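Local coordinates for protein histidinol-phosphate aminotransferase (Clostridium acetobutylicum, PDB 3FTB) that probably catalyses a pyridoxal 5'-phosphate-dependent transamination in histidine biosynthesis, at residues Ile101-Pro106 and Ser147-Asn152; Met131-Glu136 and Gly159-Glu164; Glu136-Lys141 and Glu164-Val169; Ser140-Val145 and Glu174-Thr179; Ile180-Ala185 and Ser205-Ile210. One frame throughout, in Å; residues are numbered along the deposited sequence.

Interaction 1: residues Ile101-Pro106 and Ser147-Asn152; sequences ILIIVP and SVIIGN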
# COMPACT_ATOMS: atom_id res chain seq x y z
N ILE A 101 17.50 -17.39 7.17
CA ILE A 101 16.38 -17.63 8.08
C ILE A 101 16.05 -19.12 8.23
O ILE A 101 16.20 -19.90 7.30
CB ILE A 101 15.11 -16.88 7.60
CG1 ILE A 101 14.15 -16.66 8.77
CG2 ILE A 101 14.44 -17.65 6.48
CD1 ILE A 101 13.04 -15.61 8.50
N LEU A 102 15.63 -19.50 9.43
CA LEU A 102 15.05 -20.82 9.66
C LEU A 102 13.53 -20.72 9.47
O LEU A 102 12.86 -20.00 10.21
CB LEU A 102 15.35 -21.29 11.09
CG LEU A 102 14.87 -22.67 11.54
CD1 LEU A 102 15.82 -23.69 11.02
CD2 LEU A 102 14.83 -22.71 13.06
N ILE A 103 13.00 -21.44 8.48
CA ILE A 103 11.56 -21.47 8.28
C ILE A 103 11.02 -22.80 8.79
O ILE A 103 11.44 -23.86 8.35
CB ILE A 103 11.16 -21.26 6.80
CG1 ILE A 103 11.92 -20.07 6.20
CG2 ILE A 103 9.66 -21.01 6.70
CD1 ILE A 103 11.57 -19.78 4.76
N ILE A 104 10.11 -22.71 9.76
CA ILE A 104 9.43 -23.89 10.26
C ILE A 104 8.36 -24.24 9.25
O ILE A 104 7.58 -23.38 8.83
CB ILE A 104 8.79 -23.64 11.64
CG1 ILE A 104 9.83 -23.78 12.75
CG2 ILE A 104 7.67 -24.66 11.89
CD1 ILE A 104 11.13 -23.07 12.46
N VAL A 105 8.32 -25.51 8.87
CA VAL A 105 7.54 -25.93 7.72
C VAL A 105 7.01 -27.35 7.98
O VAL A 105 7.66 -28.12 8.68
CB VAL A 105 8.44 -25.84 6.46
CG1 VAL A 105 9.32 -27.08 6.34
CG2 VAL A 105 7.60 -25.62 5.21
N PRO A 106 5.82 -27.70 7.45
CA PRO A 106 4.92 -26.91 6.58
C PRO A 106 4.65 -25.51 7.14
O PRO A 106 4.69 -25.32 8.37
CB PRO A 106 3.62 -27.72 6.58
CG PRO A 106 4.02 -29.08 6.96
CD PRO A 106 5.20 -28.97 7.86
N SER A 147 17.87 -15.46 11.84
CA SER A 147 16.47 -15.29 12.24
C SER A 147 15.62 -16.56 12.08
O SER A 147 16.01 -17.52 11.42
CB SER A 147 15.85 -14.15 11.43
OG SER A 147 15.96 -14.40 10.04
N VAL A 148 14.44 -16.54 12.71
CA VAL A 148 13.45 -17.60 12.61
C VAL A 148 12.12 -16.93 12.31
O VAL A 148 11.87 -15.83 12.79
CB VAL A 148 13.31 -18.40 13.93
CG1 VAL A 148 12.23 -19.50 13.80
CG2 VAL A 148 14.64 -19.01 14.36
N ILE A 149 11.29 -17.57 11.50
CA ILE A 149 9.89 -17.16 11.34
C ILE A 149 8.98 -18.38 11.54
O ILE A 149 9.18 -19.44 10.95
CB ILE A 149 9.60 -16.46 9.98
CG1 ILE A 149 8.13 -16.01 9.90
CG2 ILE A 149 9.96 -17.36 8.79
CD1 ILE A 149 7.87 -14.91 8.89
N ILE A 150 7.99 -18.22 12.40
CA ILE A 150 7.16 -19.33 12.84
C ILE A 150 5.73 -18.82 13.05
O ILE A 150 5.53 -17.75 13.60
CB ILE A 150 7.75 -19.95 14.13
CG1 ILE A 150 7.01 -21.22 14.53
CG2 ILE A 150 7.72 -18.94 15.27
CD1 ILE A 150 7.62 -21.91 15.73
N GLY A 151 4.74 -19.57 12.59
CA GLY A 151 3.35 -19.15 12.72
C GLY A 151 2.74 -19.51 14.06
O GLY A 151 3.01 -20.57 14.62
N ASN A 152 1.91 -18.62 14.57
CA ASN A 152 1.21 -18.85 15.82
C ASN A 152 -0.20 -18.28 15.75
O ASN A 152 -0.39 -17.11 16.07
CB ASN A 152 1.93 -18.15 16.97
CG ASN A 152 1.35 -18.52 18.32
OD1 ASN A 152 0.80 -19.61 18.49
ND2 ASN A 152 1.48 -17.63 19.30
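Leu-102 is bonded on both sides of Val-148, to Ser-147 and to Ile-149. Its N donates to Ser-147 O at 2.8 Å, nearly straight at 171°. Its O accepts from Ile-149 N at 3.2 Å. Between these two bonds Val-148 CA makes a CA-H...O contact with the same Leu-102 O, 3.4 Å away. The strands run parallel but spread beyond this point. Ile-104 N stays 3.6 Å from Ile-149 O, too far for a bond, and both atoms are buried without a polar partner. On the face of Ile-101 and Ile-149, Ile-101 CD1 meets Ile-149 CG2 at 3.6 Å; CG1 of Ile-101, anti to the backbone N (chi1 -157°), lies against Ser-147 OG, whose weak polar partner is Lys-100 O. On the face of Leu-102 and Val-148 the two side chains lie alongside, pointing the same way, with Leu-102 CD2 3.9 Å from Val-148 CG2. Ile-104 crosses its neighbours obliquely: its CD1 reaches back to Val-148 CG1 at 4.0 Å and its CG1 touches Ile-150 CD1. Strand 121-126 pairs with the other edge of 101-105, and strand 179-183 with that of 147-151, which places this parallel pair inside the seven-stranded mixed sheet of the aminotransferase fold. Helix 135-141 covers Leu-102 and Ile-104.

Interaction 2: residues Met131-Glu136 and Gly159-Glu164; sequences MCIDYE and GLINKE
The Tyr-135 ring carries Ile-133 CG2 on one face, 3.4 Å above the plane and offset toward the rim, while Ile-161 CG2 stands at its edge, near the ring plane, 4.3 Å from Tyr-135 CE1. Asn-162 CB approaches the phenol end obliquely, and the amide plane of Asn-162 is turned 73° from the ring. The hydroxyl is the polar link: Asn-162 N donates to Tyr-135 OH at 3.0 Å, with a bent N-H...O angle of 144°. Both segments lead into helices, 135-141 and 163-176, and each supplies an N-cap residue. Asp-134 OD1 caps Asp-137 N weakly. Asn-162 has CG anti to its backbone N (chi1 -176°), which turns the amide away from Tyr-135 and toward its own helix, where OD1 meets Lys-165 N. Beneath the tyrosine, Ile-133 CD1 touches Ile-161 CG1 at 3.9 Å, the two isoleucines crossing at a slant. Both also pack on Ile-150 of strand 147-151, joining the two helix entrances to the sheet below. Ile-161 N is held separately by Asn-152 OD1, and Phe-166 covers more of both Tyr-135 and Ile-161.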
# COMPACT_ATOMS: atom_id res chain seq x y z
N MET A 131 2.37 -32.98 13.48
CA MET A 131 2.36 -31.53 13.25
C MET A 131 2.77 -30.76 14.51
O MET A 131 2.23 -29.69 14.80
CB MET A 131 1.03 -31.05 12.65
CG MET A 131 0.66 -31.65 11.26
SD MET A 131 1.67 -31.15 9.83
CE MET A 131 3.08 -32.23 9.98
N CYS A 132 3.73 -31.31 15.24
CA CYS A 132 4.35 -30.66 16.40
C CYS A 132 5.70 -30.06 16.04
O CYS A 132 6.49 -30.67 15.33
CB CYS A 132 4.54 -31.64 17.56
SG CYS A 132 3.00 -32.24 18.26
N ILE A 133 5.96 -28.86 16.56
CA ILE A 133 7.25 -28.22 16.42
C ILE A 133 8.35 -29.13 16.99
O ILE A 133 8.16 -29.79 18.02
CB ILE A 133 7.27 -26.84 17.16
CG1 ILE A 133 6.32 -25.86 16.48
CG2 ILE A 133 8.67 -26.25 17.22
CD1 ILE A 133 6.03 -24.65 17.30
N ASP A 134 9.48 -29.17 16.30
CA ASP A 134 10.66 -29.84 16.83
C ASP A 134 11.49 -28.78 17.57
O ASP A 134 12.50 -28.28 17.05
CB ASP A 134 11.46 -30.47 15.68
CG ASP A 134 12.50 -31.48 16.16
OD1 ASP A 134 12.79 -31.52 17.38
OD2 ASP A 134 13.03 -32.22 15.31
N TYR A 135 11.06 -28.42 18.77
CA TYR A 135 11.70 -27.32 19.50
C TYR A 135 13.18 -27.54 19.62
O TYR A 135 13.98 -26.62 19.47
CB TYR A 135 11.07 -27.12 20.88
CG TYR A 135 9.62 -26.77 20.81
CD1 TYR A 135 9.22 -25.47 20.53
CD2 TYR A 135 8.63 -27.73 21.01
CE1 TYR A 135 7.88 -25.14 20.45
CE2 TYR A 135 7.29 -27.41 20.93
CZ TYR A 135 6.92 -26.11 20.65
OH TYR A 135 5.59 -25.78 20.57
N GLU A 136 13.56 -28.78 19.90
CA GLU A 136 14.95 -29.15 20.07
C GLU A 136 15.75 -28.96 18.79
O GLU A 136 16.97 -28.78 18.83
CB GLU A 136 15.06 -30.59 20.55
CG GLU A 136 16.16 -30.80 21.56
CD GLU A 136 15.90 -30.05 22.84
OE1 GLU A 136 14.78 -30.18 23.39
OE2 GLU A 136 16.80 -29.32 23.30
N GLY A 159 -1.40 -25.10 14.45
CA GLY A 159 -0.71 -25.34 15.70
C GLY A 159 -0.26 -24.07 16.40
O GLY A 159 0.24 -23.14 15.77
N LEU A 160 -0.45 -24.03 17.72
CA LEU A 160 0.03 -22.92 18.55
C LEU A 160 1.40 -23.24 19.13
O LEU A 160 1.65 -24.37 19.51
CB LEU A 160 -0.94 -22.67 19.71
CG LEU A 160 -2.25 -21.94 19.44
CD1 LEU A 160 -3.21 -22.18 20.60
CD2 LEU A 160 -2.00 -20.45 19.23
N ILE A 161 2.28 -22.24 19.19
CA ILE A 161 3.58 -22.40 19.83
C ILE A 161 3.47 -22.58 21.36
O ILE A 161 3.05 -21.67 22.07
CB ILE A 161 4.49 -21.20 19.54
CG1 ILE A 161 4.71 -21.01 18.04
CG2 ILE A 161 5.82 -21.35 20.28
CD1 ILE A 161 5.40 -19.70 17.69
N ASN A 162 3.85 -23.76 21.84
CA ASN A 162 3.96 -24.06 23.27
C ASN A 162 4.86 -23.05 23.96
O ASN A 162 6.07 -23.03 23.74
CB ASN A 162 4.50 -25.50 23.44
CG ASN A 162 4.57 -25.96 24.90
OD1 ASN A 162 5.13 -25.28 25.76
ND2 ASN A 162 4.03 -27.14 25.16
N LYS A 163 4.26 -22.20 24.80
CA LYS A 163 5.03 -21.14 25.43
C LYS A 163 6.15 -21.71 26.28
O LYS A 163 7.31 -21.34 26.12
CB LYS A 163 4.13 -20.22 26.25
CG LYS A 163 4.68 -18.80 26.39
CD LYS A 163 3.94 -18.02 27.46
CE LYS A 163 2.58 -17.52 27.01
NZ LYS A 163 1.85 -16.91 28.18
N GLU A 164 5.83 -22.65 27.17
CA GLU A 164 6.84 -23.21 28.06
C GLU A 164 8.09 -23.76 27.32
O GLU A 164 9.21 -23.44 27.70
CB GLU A 164 6.22 -24.24 29.02
CG GLU A 164 7.22 -25.05 29.83
CD GLU A 164 7.54 -26.39 29.18
OE1 GLU A 164 6.59 -27.06 28.72
OE2 GLU A 164 8.73 -26.78 29.15

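Interaction 3: residues Glu136-Lys141 and Glu164-Val169; sequences EDIISK and EKFIHV
Ile-138 and Val-169 meet at about a right angle, Ile-138 CG2 lying 3.7 Å from Val-169 CG1. The other branch of Ile-138 turns elsewhere: CG1 sits anti to the carbonyl carbon (chi1 -64°), and the extended chain beyond it carries CD1 to the edge of the Phe-166 ring, near its plane, 4.1 Å from CE1. Val-169 occupies a face of that same ring, with CB 4.0 Å above the centre. Ile-139 approaches Val-169 obliquely from the more exposed side; its CD1 lies 3.9 Å from Val-169 CG2 and also touches His-168 CB, so the aliphatic base of the histidine, not its ring, makes the contact. Val-169 thus divides its branches between the two isoleucines. Across the interface the contact is wholly apolar. Within 136-141, Lys-141 NZ forms a salt bridge with Asp-137 OD1 at 2.8 Å, on the syn side but 25° out of the carboxylate plane, while Asp-137 OD2 bonds to Ser-125 OG and Ser-140 OG to Asp-137 O. The short helical segments run almost parallel, 4° apart with axes 9.6 Å from each other. Helices 135-141 and 163-176 lead into parallel strands 147-151 and 179-183; they are the connecting helices of successive beta-alpha-beta units, side by side on the sheet. Ile-138 continues inward onto Leu-102 and Ile-104 of strand 100-105, while Ile-142 packs on Val-169 beyond the pair.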
# COMPACT_ATOMS: atom_id res chain seq x y z
N GLU A 136 13.56 -28.78 19.90
CA GLU A 136 14.95 -29.15 20.07
C GLU A 136 15.75 -28.96 18.79
O GLU A 136 16.97 -28.78 18.83
CB GLU A 136 15.06 -30.59 20.55
CG GLU A 136 16.16 -30.80 21.56
CD GLU A 136 15.90 -30.05 22.84
OE1 GLU A 136 14.78 -30.18 23.39
OE2 GLU A 136 16.80 -29.32 23.30
N ASP A 137 15.06 -29.03 17.65
CA ASP A 137 15.69 -28.79 16.35
C ASP A 137 15.87 -27.30 16.10
O ASP A 137 16.93 -26.87 15.62
CB ASP A 137 14.87 -29.41 15.22
CG ASP A 137 15.59 -29.36 13.89
OD1 ASP A 137 16.76 -29.82 13.83
OD2 ASP A 137 15.01 -28.88 12.90
N ILE A 138 14.85 -26.51 16.40
CA ILE A 138 14.97 -25.07 16.32
C ILE A 138 16.19 -24.62 17.13
O ILE A 138 17.01 -23.84 16.65
CB ILE A 138 13.70 -24.34 16.82
CG1 ILE A 138 12.51 -24.67 15.92
CG2 ILE A 138 13.94 -22.83 16.89
CD1 ILE A 138 11.21 -24.08 16.40
N ILE A 139 16.30 -25.15 18.35
CA ILE A 139 17.46 -24.90 19.20
C ILE A 139 18.76 -25.25 18.47
O ILE A 139 19.66 -24.42 18.36
CB ILE A 139 17.42 -25.75 20.48
CG1 ILE A 139 16.11 -25.54 21.25
CG2 ILE A 139 18.62 -25.44 21.35
CD1 ILE A 139 16.16 -24.44 22.27
N SER A 140 18.84 -26.48 17.97
CA SER A 140 20.08 -27.00 17.39
C SER A 140 20.45 -26.32 16.07
O SER A 140 21.46 -26.67 15.47
CB SER A 140 19.97 -28.50 17.18
OG SER A 140 18.96 -28.82 16.25
N LYS A 141 19.64 -25.37 15.63
CA LYS A 141 19.86 -24.68 14.36
C LYS A 141 20.02 -23.17 14.53
O LYS A 141 20.34 -22.46 13.57
CB LYS A 141 18.68 -24.93 13.40
CG LYS A 141 18.64 -26.29 12.76
CD LYS A 141 17.34 -26.48 12.01
CE LYS A 141 17.42 -27.72 11.16
NZ LYS A 141 18.32 -28.68 11.84
N GLU A 164 5.83 -22.65 27.17
CA GLU A 164 6.84 -23.21 28.06
C GLU A 164 8.09 -23.76 27.32
O GLU A 164 9.21 -23.44 27.70
CB GLU A 164 6.22 -24.24 29.02
CG GLU A 164 7.22 -25.05 29.83
CD GLU A 164 7.54 -26.39 29.18
OE1 GLU A 164 6.59 -27.06 28.72
OE2 GLU A 164 8.73 -26.78 29.15
N LYS A 165 7.88 -24.54 26.26
CA LYS A 165 9.00 -25.14 25.51
C LYS A 165 9.78 -24.12 24.68
O LYS A 165 10.99 -24.24 24.50
CB LYS A 165 8.49 -26.23 24.56
CG LYS A 165 7.57 -27.25 25.18
CD LYS A 165 7.54 -28.52 24.35
CE LYS A 165 6.93 -29.68 25.13
NZ LYS A 165 7.23 -30.99 24.47
N PHE A 166 9.07 -23.12 24.16
CA PHE A 166 9.67 -22.13 23.27
C PHE A 166 10.48 -21.10 24.05
O PHE A 166 11.33 -20.41 23.48
CB PHE A 166 8.57 -21.43 22.45
CG PHE A 166 9.05 -20.84 21.14
CD1 PHE A 166 9.28 -21.66 20.03
CD2 PHE A 166 9.22 -19.47 21.00
CE1 PHE A 166 9.70 -21.11 18.82
CE2 PHE A 166 9.63 -18.93 19.79
CZ PHE A 166 9.87 -19.75 18.70
N ILE A 167 10.22 -20.98 25.36
CA ILE A 167 10.94 -20.01 26.18
C ILE A 167 12.44 -20.27 26.13
O ILE A 167 13.25 -19.35 26.23
CB ILE A 167 10.44 -19.97 27.64
CG1 ILE A 167 8.94 -19.64 27.70
CG2 ILE A 167 11.24 -18.95 28.46
CD1 ILE A 167 8.50 -18.49 26.79
N HIS A 168 12.81 -21.53 25.97
CA HIS A 168 14.22 -21.88 25.80
C HIS A 168 14.74 -21.33 24.48
O HIS A 168 15.89 -20.91 24.40
CB HIS A 168 14.41 -23.39 25.88
CG HIS A 168 13.80 -23.98 27.11
ND1 HIS A 168 14.45 -24.00 28.33
CD2 HIS A 168 12.58 -24.53 27.33
CE1 HIS A 168 13.67 -24.57 29.23
NE2 HIS A 168 12.53 -24.89 28.65
N VAL A 169 13.89 -21.31 23.46
CA VAL A 169 14.25 -20.67 22.20
C VAL A 169 14.35 -19.15 22.40
O VAL A 169 15.32 -18.52 21.97
CB VAL A 169 13.25 -21.00 21.06
CG1 VAL A 169 13.77 -20.50 19.71
CG2 VAL A 169 13.00 -22.47 20.98

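Interaction 4: residues Ser140-Val145 and Glu174-Thr179; sequences SKIDDV and EEKKKT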
# COMPACT_ATOMS: atom_id res chain seq x y z
N SER A 140 18.84 -26.48 17.97
CA SER A 140 20.08 -27.00 17.39
C SER A 140 20.45 -26.32 16.07
O SER A 140 21.46 -26.67 15.47
CB SER A 140 19.97 -28.50 17.18
OG SER A 140 18.96 -28.82 16.25
N LYS A 141 19.64 -25.37 15.63
CA LYS A 141 19.86 -24.68 14.36
C LYS A 141 20.02 -23.17 14.53
O LYS A 141 20.34 -22.46 13.57
CB LYS A 141 18.68 -24.93 13.40
CG LYS A 141 18.64 -26.29 12.76
CD LYS A 141 17.34 -26.48 12.01
CE LYS A 141 17.42 -27.72 11.16
NZ LYS A 141 18.32 -28.68 11.84
N ILE A 142 19.79 -22.68 15.74
CA ILE A 142 19.67 -21.24 15.93
C ILE A 142 20.99 -20.46 15.83
O ILE A 142 20.97 -19.24 15.71
CB ILE A 142 18.93 -20.88 17.23
CG1 ILE A 142 18.01 -19.68 16.98
CG2 ILE A 142 19.91 -20.64 18.37
CD1 ILE A 142 17.24 -19.25 18.19
N ASP A 143 22.12 -21.15 15.89
CA ASP A 143 23.41 -20.52 15.56
C ASP A 143 23.71 -20.59 14.06
O ASP A 143 24.68 -20.02 13.59
CB ASP A 143 24.56 -21.17 16.35
CG ASP A 143 24.94 -20.39 17.59
OD1 ASP A 143 24.59 -19.19 17.68
OD2 ASP A 143 25.62 -20.97 18.46
N ASP A 144 22.89 -21.33 13.32
CA ASP A 144 23.10 -21.47 11.88
C ASP A 144 22.48 -20.32 11.09
O ASP A 144 22.78 -20.12 9.91
CB ASP A 144 22.50 -22.80 11.39
CG ASP A 144 23.46 -23.97 11.54
OD1 ASP A 144 23.00 -25.11 11.78
OD2 ASP A 144 24.69 -23.75 11.40
N VAL A 145 21.60 -19.56 11.74
CA VAL A 145 20.79 -18.56 11.05
C VAL A 145 20.84 -17.20 11.75
O VAL A 145 21.37 -17.07 12.85
CB VAL A 145 19.32 -19.01 10.96
CG1 VAL A 145 19.17 -20.17 9.97
CG2 VAL A 145 18.83 -19.44 12.33
N GLU A 174 17.31 -14.09 22.35
CA GLU A 174 17.66 -12.89 23.11
C GLU A 174 19.17 -12.82 23.32
O GLU A 174 19.81 -11.81 23.01
CB GLU A 174 16.95 -12.93 24.46
CG GLU A 174 16.81 -11.59 25.17
CD GLU A 174 15.96 -10.59 24.39
OE1 GLU A 174 15.81 -9.43 24.85
OE2 GLU A 174 15.44 -10.97 23.31
N GLU A 175 19.74 -13.90 23.84
CA GLU A 175 21.17 -13.96 24.13
C GLU A 175 22.06 -13.79 22.90
O GLU A 175 23.13 -13.20 22.98
CB GLU A 175 21.50 -15.29 24.82
CG GLU A 175 22.97 -15.69 24.81
CD GLU A 175 23.16 -17.19 24.98
OE1 GLU A 175 24.27 -17.69 24.66
OE2 GLU A 175 22.22 -17.88 25.42
N LYS A 176 21.60 -14.29 21.76
CA LYS A 176 22.44 -14.37 20.56
C LYS A 176 22.18 -13.25 19.56
O LYS A 176 22.69 -13.29 18.43
CB LYS A 176 22.23 -15.74 19.90
CG LYS A 176 22.80 -16.90 20.71
CD LYS A 176 21.96 -18.15 20.61
CE LYS A 176 22.65 -19.32 21.30
NZ LYS A 176 23.97 -19.63 20.67
N LYS A 177 21.39 -12.26 19.97
CA LYS A 177 21.06 -11.14 19.11
C LYS A 177 20.39 -11.61 17.82
O LYS A 177 20.43 -10.94 16.81
CB LYS A 177 22.30 -10.32 18.78
CG LYS A 177 22.90 -9.59 19.98
CD LYS A 177 24.15 -8.81 19.59
CE LYS A 177 24.73 -8.07 20.78
NZ LYS A 177 25.97 -7.33 20.42
N LYS A 178 19.82 -12.82 17.90
CA LYS A 178 19.06 -13.40 16.80
C LYS A 178 17.65 -12.80 16.81
O LYS A 178 17.16 -12.35 17.85
CB LYS A 178 18.99 -14.93 16.96
CG LYS A 178 20.35 -15.66 16.89
CD LYS A 178 21.06 -15.31 15.59
CE LYS A 178 22.55 -15.44 15.71
NZ LYS A 178 22.99 -16.83 15.53
N THR A 179 16.99 -12.78 15.66
CA THR A 179 15.63 -12.25 15.62
C THR A 179 14.60 -13.34 15.32
O THR A 179 14.77 -14.15 14.41
CB THR A 179 15.48 -11.09 14.60
OG1 THR A 179 16.37 -10.02 14.95
CG2 THR A 179 14.05 -10.57 14.58
O HOH W 1 25.49 -17.35 15.81
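A salt-bridge network of Asp-143, Lys-176 and Lys-178 joins the turn after helix 135-141 to the end of helix 163-176. Lys-176 NZ meets both carboxylate oxygens of Asp-143, 3.1 Å from OD1 and from OD2, in two weak hydrogen bonds that make a forked salt bridge. Lys-178 NZ is a looser ionic partner, 3.6 Å from Asp-143 OD1, and a water bridges the gap by donating to OD1 and accepting from NZ. Its firmer hold is on the backbone: Lys-178 NZ donates to Ile-142 O at 3.1 Å, in the carbonyl plane on a lone pair, and to Val-145 O at 3.1 Å, almost in line with that carbonyl (174°). One ammonium group thus ties together the two ends of the 142-145 turn. Helix 163-176 finishes in a Schellman motif with Lys-177 at positive phi; Lys-176 and Lys-178, on either side of it in sequence, both reach the 142-145 turn. Bends at chi2 (-55°) and chi4 bring Lys-178 NZ to the two carbonyls. Under the polar layer, Ile-142 CG2 packs on Lys-176 CD at 3.9 Å. Thr-179 then enters the sheet by backbone bonds to Asp-146 and Val-148, and Val-145 rests on Lys-100 and Leu-102.

Interaction 5: residues Ile180-Ala185 and Ser205-Ile210; sequences IIIDEA and SCLFII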
# COMPACT_ATOMS: atom_id res chain seq x y z
N ILE A 180 13.52 -13.38 16.11
CA ILE A 180 12.48 -14.37 15.86
C ILE A 180 11.16 -13.69 15.49
O ILE A 180 10.62 -12.91 16.26
CB ILE A 180 12.34 -15.39 17.04
CG1 ILE A 180 11.57 -14.81 18.22
CG2 ILE A 180 13.69 -15.91 17.48
CD1 ILE A 180 10.19 -15.39 18.35
N ILE A 181 10.68 -14.00 14.28
CA ILE A 181 9.48 -13.38 13.72
C ILE A 181 8.26 -14.29 13.85
O ILE A 181 8.21 -15.35 13.23
CB ILE A 181 9.65 -13.08 12.22
CG1 ILE A 181 10.85 -12.16 11.98
CG2 ILE A 181 8.36 -12.49 11.65
CD1 ILE A 181 11.37 -12.23 10.57
N ILE A 182 7.28 -13.86 14.63
CA ILE A 182 6.09 -14.68 14.85
C ILE A 182 4.84 -14.12 14.18
O ILE A 182 4.32 -13.08 14.60
CB ILE A 182 5.79 -14.89 16.34
CG1 ILE A 182 7.04 -15.37 17.06
CG2 ILE A 182 4.75 -15.97 16.52
CD1 ILE A 182 6.74 -15.90 18.45
N ASP A 183 4.37 -14.83 13.16
CA ASP A 183 3.17 -14.46 12.42
C ASP A 183 1.90 -14.87 13.19
O ASP A 183 1.55 -16.05 13.26
CB ASP A 183 3.22 -15.09 11.03
CG ASP A 183 1.90 -14.98 10.28
OD1 ASP A 183 0.95 -14.36 10.81
OD2 ASP A 183 1.82 -15.53 9.16
N GLU A 184 1.21 -13.88 13.76
CA GLU A 184 0.05 -14.14 14.60
C GLU A 184 -1.25 -13.61 14.00
O GLU A 184 -2.13 -13.15 14.72
CB GLU A 184 0.26 -13.53 15.99
CG GLU A 184 1.22 -14.34 16.87
CD GLU A 184 1.25 -13.84 18.29
OE1 GLU A 184 0.44 -12.95 18.67
OE2 GLU A 184 2.11 -14.34 19.03
N ALA A 185 -1.37 -13.71 12.68
CA ALA A 185 -2.50 -13.12 11.97
C ALA A 185 -3.80 -13.82 12.32
O ALA A 185 -4.89 -13.27 12.11
CB ALA A 185 -2.26 -13.17 10.47
N SER A 205 13.54 -8.45 23.18
CA SER A 205 13.58 -7.68 21.94
C SER A 205 14.19 -8.44 20.76
O SER A 205 14.70 -7.84 19.82
CB SER A 205 14.21 -6.29 22.14
OG SER A 205 14.72 -6.12 23.45
N CYS A 206 14.13 -9.77 20.83
CA CYS A 206 14.37 -10.63 19.67
C CYS A 206 13.03 -10.88 18.99
O CYS A 206 12.95 -11.10 17.79
CB CYS A 206 15.01 -11.97 20.07
SG CYS A 206 13.96 -13.08 21.05
N LEU A 207 11.96 -10.81 19.79
CA LEU A 207 10.61 -11.01 19.30
C LEU A 207 10.18 -9.93 18.32
O LEU A 207 10.27 -8.73 18.61
CB LEU A 207 9.61 -11.05 20.45
CG LEU A 207 9.27 -12.35 21.18
CD1 LEU A 207 8.34 -12.05 22.33
CD2 LEU A 207 8.64 -13.34 20.23
N PHE A 208 9.71 -10.36 17.16
CA PHE A 208 8.98 -9.47 16.27
C PHE A 208 7.65 -10.16 15.92
O PHE A 208 7.65 -11.28 15.39
CB PHE A 208 9.79 -9.18 15.01
CG PHE A 208 9.12 -8.22 14.06
CD1 PHE A 208 9.24 -6.86 14.25
CD2 PHE A 208 8.37 -8.68 13.00
CE1 PHE A 208 8.63 -5.97 13.39
CE2 PHE A 208 7.75 -7.79 12.13
CZ PHE A 208 7.89 -6.43 12.33
N ILE A 209 6.54 -9.52 16.25
CA ILE A 209 5.22 -10.12 16.01
C ILE A 209 4.48 -9.46 14.85
O ILE A 209 4.52 -8.23 14.72
CB ILE A 209 4.31 -10.05 17.27
CG1 ILE A 209 5.05 -10.50 18.53
CG2 ILE A 209 3.04 -10.84 17.07
CD1 ILE A 209 5.58 -11.90 18.47
N ILE A 210 3.82 -10.27 14.03
CA ILE A 210 2.99 -9.78 12.94
C ILE A 210 1.51 -10.06 13.23
O ILE A 210 1.10 -11.21 13.43
CB ILE A 210 3.39 -10.46 11.62
CG1 ILE A 210 4.86 -10.14 11.30
CG2 ILE A 210 2.50 -10.01 10.50
CD1 ILE A 210 5.35 -10.74 9.99
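Strands 180-183 and 207-210 run parallel, 22° apart, in register from Ile-180 with Leu-207 to Asp-183 with Ile-210, joined by five backbone bonds, from Ile-180 N to Cys-206 O through to Glu-184 N to Ile-210 O. The bond from Ile-182 N to Phe-208 O is short, 2.7 Å, and nearly in line with the carbonyl; that from Glu-184 N to Ile-210 O is equally short and prolongs the pairing past Asp-183. On the face of Ile-182 and Ile-209 the two side chains lie alongside, Ile-209 CD1 3.7 Å from Ile-182 CB, and Ile-182 CD1 reaches Leu-207 CD2 at 3.7 Å. On the face of Ile-181 and Phe-208, Ile-181 has CG1 beside the backbone N (chi1 -58°), which leaves CG2 as the branch anti to N; CG2 stands at the edge of the Phe-208 ring, 4.0 Å from CD2, and touches Ile-210 CD1. Asp-183 OD1 accepts from Ala-185 N at 3.0 Å, an Asx turn, while OD2 binds Tyr-111 OH. Glu-184 lays its carboxylate carbon on Ile-209 CG2; OE1 forms a salt bridge with Arg-211 NE, and OE2 accepts from Phe-197 N and weakly from Asn-152 ND2. Strand 147-151 pairs with the other edge of 180-183. Helix 87-95 covers Phe-208 and Ile-210 on one face and helix 163-176 Ile-180 on the other, the alpha-beta-alpha layering of the large domain of fold-type I aminotransferases.

Overall arrangement
Interactions 1 and 5 are buried parallel strand pairs of one sheet, joined where strands 147-151 and 179-183 lie side by side; interaction 5 has five backbone bonds, interaction 1 two before its strands spread toward Ile-104 and Ile-150. Interactions 2, 3 and 4 follow the same two helices, 135-141 and 163-176, from their starts to their ends. The chemistry changes along that path: a tyrosine hydroxyl and helix caps at the surface in interaction 2, apolar packing in interaction 3, charges and a water in partly buried interaction 4. Leu-102, Ile-104 and Ile-150 of interaction 1 form the floor under interaction 3, while Glu-174 ties interaction 4 to the start of 205-210.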